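PDB 3HJ9: oxidoreductase from Ralstonia eutropha, which binds flavin mononucleotide and is probably an oxidoreductase of the nitroreductase family. Local coordinates for residues Arg19-Leu31 with Val98-Val110. Numbering follows the deposited sequence. Where two conformers were deposited one is given.
Sequences RPAVGTSERVITL and VALPAGLYRYDPV
Tyr105 reaches from strand 103-108 to the loop preceding strand 28-30, where its OH donates to Glu26 O at 2.7 Å, in the carbonyl plane and on a lone pair. Its CG stands anti to the carbonyl carbon (chi1 -70°), the rotamer in which this bond forms. Ile29 crosses the ring at about a right angle and sets its terminal methyl over one face, CD1 standing 4.0 Å from the ring centroid in a CH-pi contact. An aromatic side chain with a polar end suits this place: the ring packs against isoleucine while the hydroxyl grips a loop carbonyl. The same OH accepts a hydrogen bond from a water that also donates to Thr24 O. Farther along, Leu31 brings CD1 to the edge of Tyr107, 3.8 Å from CE1; the Tyr107 hydroxyl itself bonds to His112.

At the other end, the type I turn Leu100-Gly103 meets the loop mainly through its carbonyls: Pro101 O takes a nearly straight bond from Val22 N (2.8 Å, 174°), and Ala102 O a weak one from Ser25 OG. Ala102 CB lies 3.4 Å from Val22 O, where a small side chain suits.

Polar bonds thus tie the loop to turn and tyrosine, while apolar contacts join the strands across intervening strand 113-116.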
loop_
_atom_site.group_PDB
_atom_site.type_symbol
_atom_site.label_atom_id
_atom_site.label_comp_id
_atom_site.label_asym_id
_atom_site.label_seq_id
_atom_site.Cartn_x
_atom_site.Cartn_y
_atom_site.Cartn_z
ATOM N N ARG A 19 8.453 22.911 16.618
ATOM C CA ARG A 19 9.749 23.505 16.898
ATOM C C ARG A 19 10.054 24.553 15.805
ATOM O O ARG A 19 9.495 24.467 14.668
ATOM C CB ARG A 19 10.849 22.454 16.935
ATOM C CG ARG A 19 10.774 21.525 18.135
ATOM C CD ARG A 19 11.905 20.520 18.099
ATOM N NE ARG A 19 11.752 19.638 16.942
ATOM C CZ ARG A 19 10.878 18.641 16.843
ATOM N NH1 ARG A 19 10.056 18.327 17.853
ATOM N NH2 ARG A 19 10.820 17.929 15.719
ATOM N N PRO A 20 10.917 25.525 16.123
ATOM C CA PRO A 20 11.313 26.510 15.132
ATOM C C PRO A 20 12.070 25.853 13.964
ATOM O O PRO A 20 12.806 24.865 14.168
ATOM C CB PRO A 20 12.235 27.452 15.904
ATOM C CG PRO A 20 12.226 27.041 17.290
ATOM C CD PRO A 20 11.558 25.763 17.437
ATOM N N ALA A 21 11.852 26.372 12.753
ATOM C CA ALA A 21 12.548 25.865 11.582
ATOM C C ALA A 21 14.069 26.093 11.748
ATOM O O ALA A 21 14.502 27.092 12.340
ATOM C CB ALA A 21 12.003 26.509 10.292
ATOM N N VAL A 22 14.844 25.106 11.316
ATOM C CA VAL A 22 16.305 25.129 11.348
ATOM C C VAL A 22 16.718 25.195 9.891
ATOM O O VAL A 22 16.448 24.274 9.124
ATOM C CB VAL A 22 16.898 23.829 11.949
ATOM C CG1 VAL A 22 18.422 23.919 12.004
ATOM C CG2 VAL A 22 16.307 23.556 13.310
ATOM N N GLY A 23 17.343 26.287 9.507
ATOM C CA GLY A 23 17.816 26.481 8.152
ATOM C C GLY A 23 17.081 27.631 7.497
ATOM O O GLY A 23 16.487 28.514 8.173
ATOM N N THR A 24 17.158 27.630 6.167
ATOM C CA THR A 24 16.520 28.644 5.339
ATOM C C THR A 24 15.231 27.919 4.903
ATOM O O THR A 24 15.300 26.836 4.330
ATOM C CB THR A 24 17.466 29.104 4.175
ATOM O OG1 THR A 24 17.645 28.048 3.215
ATOM C CG2 THR A 24 18.857 29.532 4.727
ATOM N N SER A 25 14.086 28.516 5.235
ATOM C CA SER A 25 12.755 27.985 4.976
ATOM C C SER A 25 12.240 28.551 3.629
ATOM O O SER A 25 11.332 29.394 3.570
ATOM C CB SER A 25 11.876 28.331 6.172
ATOM O OG SER A 25 10.555 27.957 5.939
ATOM N N GLU A 26 12.841 28.055 2.550
ATOM C CA GLU A 26 12.569 28.527 1.181
ATOM C C GLU A 26 11.145 28.201 0.734
ATOM O O GLU A 26 10.574 27.190 1.143
ATOM C CB GLU A 26 13.581 27.950 0.187
ATOM C CG GLU A 26 15.062 28.274 0.485
ATOM C CD GLU A 26 15.414 29.773 0.472
ATOM O OE1 GLU A 26 14.710 30.590 -0.180
ATOM O OE2 GLU A 26 16.431 30.149 1.112
ATOM N N ARG A 27 10.573 29.089 -0.072
ATOM C CA ARG A 27 9.191 28.966 -0.545
ATOM C C ARG A 27 8.975 27.729 -1.439
ATOM O O ARG A 27 7.946 27.057 -1.330
ATOM C CB ARG A 27 8.753 30.266 -1.256
ATOM C CG ARG A 27 7.286 30.293 -1.576
ATOM C CD ARG A 27 6.778 31.677 -1.931
ATOM N NE ARG A 27 5.354 31.577 -2.245
ATOM C CZ ARG A 27 4.848 31.121 -3.402
ATOM N NH1 ARG A 27 5.637 30.729 -4.420
ATOM N NH2 ARG A 27 3.520 31.063 -3.556
ATOM N N VAL A 28 9.959 27.448 -2.297
ATOM C CA VAL A 28 9.941 26.302 -3.193
ATOM C C VAL A 28 11.299 25.618 -3.190
ATOM O O VAL A 28 12.314 26.294 -3.258
ATOM C CB VAL A 28 9.626 26.720 -4.654
ATOM C CG1 VAL A 28 9.654 25.518 -5.594
ATOM C CG2 VAL A 28 8.298 27.420 -4.733
ATOM N N ILE A 29 11.315 24.288 -3.076
ATOM C CA ILE A 29 12.537 23.505 -3.247
ATOM C C ILE A 29 12.339 22.713 -4.555
ATOM O O ILE A 29 11.402 21.921 -4.650
ATOM C CB ILE A 29 12.844 22.556 -2.083
ATOM C CG1 ILE A 29 13.004 23.331 -0.768
ATOM C CG2 ILE A 29 14.140 21.776 -2.366
ATOM C CD1 ILE A 29 13.155 22.447 0.456
ATOM N N THR A 30 13.172 23.001 -5.568
ATOM C CA THR A 30 13.122 22.280 -6.844
ATOM C C THR A 30 13.919 20.994 -6.648
ATOM O O THR A 30 14.959 20.983 -5.984
ATOM C CB THR A 30 13.676 23.108 -8.009
ATOM O OG1 THR A 30 14.970 23.601 -7.655
ATOM C CG2 THR A 30 12.750 24.288 -8.314
ATOM N N LEU A 31 13.417 19.907 -7.196
ATOM C CA LEU A 31 14.029 18.594 -7.062
ATOM C C LEU A 31 14.594 18.157 -8.416
ATOM O O LEU A 31 13.986 18.440 -9.455
ATOM C CB LEU A 31 12.968 17.599 -6.613
ATOM C CG LEU A 31 12.269 17.880 -5.283
ATOM C CD1 LEU A 31 11.048 17.018 -5.159
ATOM C CD2 LEU A 31 13.239 17.646 -4.091
ATOM N N VAL A 98 5.902 16.735 3.533
ATOM C CA VAL A 98 7.217 16.345 4.049
ATOM C C VAL A 98 7.612 17.286 5.185
ATOM O O VAL A 98 7.712 18.496 4.956
ATOM C CB VAL A 98 8.338 16.427 2.939
ATOM C CG1 VAL A 98 9.569 15.695 3.389
ATOM C CG2 VAL A 98 7.867 15.872 1.607
ATOM N N ALA A 99 7.832 16.745 6.392
ATOM C CA ALA A 99 8.313 17.552 7.528
ATOM C C ALA A 99 9.823 17.464 7.511
ATOM O O ALA A 99 10.373 16.380 7.743
ATOM C CB ALA A 99 7.750 17.065 8.863
ATOM N N LEU A 100 10.482 18.572 7.153
ATOM C CA LEU A 100 11.932 18.693 7.200
ATOM C C LEU A 100 12.282 19.639 8.352
ATOM O O LEU A 100 11.409 20.396 8.828
ATOM C CB LEU A 100 12.473 19.278 5.906
ATOM C CG LEU A 100 12.355 18.384 4.672
ATOM C CD1 LEU A 100 12.491 19.250 3.405
ATOM C CD2 LEU A 100 13.377 17.210 4.719
ATOM N N PRO A 101 13.555 19.633 8.796
ATOM C CA PRO A 101 13.939 20.616 9.843
ATOM C C PRO A 101 13.730 22.088 9.411
ATOM O O PRO A 101 13.420 22.929 10.248
ATOM C CB PRO A 101 15.426 20.330 10.089
ATOM C CG PRO A 101 15.689 18.956 9.592
ATOM C CD PRO A 101 14.651 18.696 8.485
ATOM N N ALA A 102 13.894 22.388 8.121
ATOM C CA ALA A 102 13.679 23.746 7.598
ATOM C C ALA A 102 12.207 24.099 7.333
ATOM O O ALA A 102 11.921 25.236 7.037
ATOM C CB ALA A 102 14.513 23.966 6.336
ATOM N N GLY A 103 11.279 23.143 7.428
ATOM C CA GLY A 103 9.881 23.436 7.147
ATOM C C GLY A 103 9.032 22.253 6.739
ATOM O O GLY A 103 9.574 21.189 6.413
ATOM N N LEU A 104 7.707 22.445 6.821
ATOM C CA LEU A 104 6.717 21.478 6.346
ATOM C C LEU A 104 6.419 21.869 4.900
ATOM O O LEU A 104 5.996 23.015 4.645
ATOM C CB LEU A 104 5.411 21.495 7.167
ATOM C CG LEU A 104 4.275 20.568 6.642
ATOM C CD1 LEU A 104 4.606 19.078 6.828
ATOM C CD2 LEU A 104 2.946 20.935 7.273
ATOM N N TYR A 105 6.570 20.918 3.982
ATOM C CA TYR A 105 6.321 21.125 2.561
ATOM C C TYR A 105 5.283 20.189 2.001
ATOM O O TYR A 105 5.119 19.104 2.527
ATOM C CB TYR A 105 7.622 20.914 1.762
ATOM C CG TYR A 105 8.641 21.994 1.996
ATOM C CD1 TYR A 105 9.450 21.979 3.135
ATOM C CD2 TYR A 105 8.774 23.056 1.106
ATOM C CE1 TYR A 105 10.389 23.020 3.379
ATOM C CE2 TYR A 105 9.712 24.085 1.329
ATOM C CZ TYR A 105 10.507 24.065 2.446
ATOM O OH TYR A 105 11.396 25.086 2.638
ATOM N N ARG A 106 4.603 20.620 0.934
ATOM C CA ARG A 106 3.701 19.770 0.172
ATOM C C ARG A 106 4.429 19.442 -1.143
ATOM O O ARG A 106 4.931 20.341 -1.839
ATOM C CB ARG A 106 2.356 20.429 -0.139
ATOM C CG ARG A 106 1.333 19.448 -0.737
ATOM C CD ARG A 106 -0.001 20.091 -0.955
ATOM N NE ARG A 106 0.089 21.176 -1.923
ATOM C CZ ARG A 106 -0.848 22.112 -2.139
ATOM N NH1 ARG A 106 -2.011 22.124 -1.475
ATOM N NH2 ARG A 106 -0.620 23.056 -3.056
ATOM N N TYR A 107 4.478 18.150 -1.461
ATOM C CA TYR A 107 5.046 17.673 -2.706
ATOM C C TYR A 107 4.031 17.871 -3.827
ATOM O O TYR A 107 2.904 17.420 -3.717
ATOM C CB TYR A 107 5.429 16.199 -2.600
ATOM C CG TYR A 107 5.917 15.624 -3.892
ATOM C CD1 TYR A 107 7.108 16.065 -4.466
ATOM C CD2 TYR A 107 5.210 14.604 -4.547
ATOM C CE1 TYR A 107 7.577 15.516 -5.689
ATOM C CE2 TYR A 107 5.689 14.040 -5.749
ATOM C CZ TYR A 107 6.864 14.511 -6.315
ATOM O OH TYR A 107 7.318 13.980 -7.494
ATOM N N ASP A 108 4.455 18.537 -4.895
ATOM C CA ASP A 108 3.658 18.773 -6.089
ATOM C C ASP A 108 4.201 17.776 -7.138
ATOM O O ASP A 108 5.286 17.996 -7.677
ATOM C CB ASP A 108 3.834 20.222 -6.542
ATOM C CG ASP A 108 3.115 20.544 -7.821
ATOM O OD1 ASP A 108 2.456 19.695 -8.452
ATOM O OD2 ASP A 108 3.237 21.704 -8.224
ATOM N N PRO A 109 3.438 16.709 -7.455
ATOM C CA PRO A 109 3.933 15.728 -8.455
ATOM C C PRO A 109 4.087 16.208 -9.880
ATOM O O PRO A 109 5.050 15.826 -10.519
ATOM C CB PRO A 109 2.873 14.641 -8.413
ATOM C CG PRO A 109 2.291 14.747 -7.065
ATOM C CD PRO A 109 2.200 16.210 -6.829
ATOM N N VAL A 110 3.167 17.046 -10.358
ATOM C CA VAL A 110 3.185 17.529 -11.734
ATOM C C VAL A 110 4.454 18.352 -12.038
ATOM O O VAL A 110 4.983 18.246 -13.137
ATOM C CB VAL A 110 1.865 18.303 -12.084
ATOM C CG1 VAL A 110 1.960 18.999 -13.455
ATOM C CG2 VAL A 110 0.656 17.346 -11.984
HETATM O O HOH W 1 14.233 24.860 2.834
#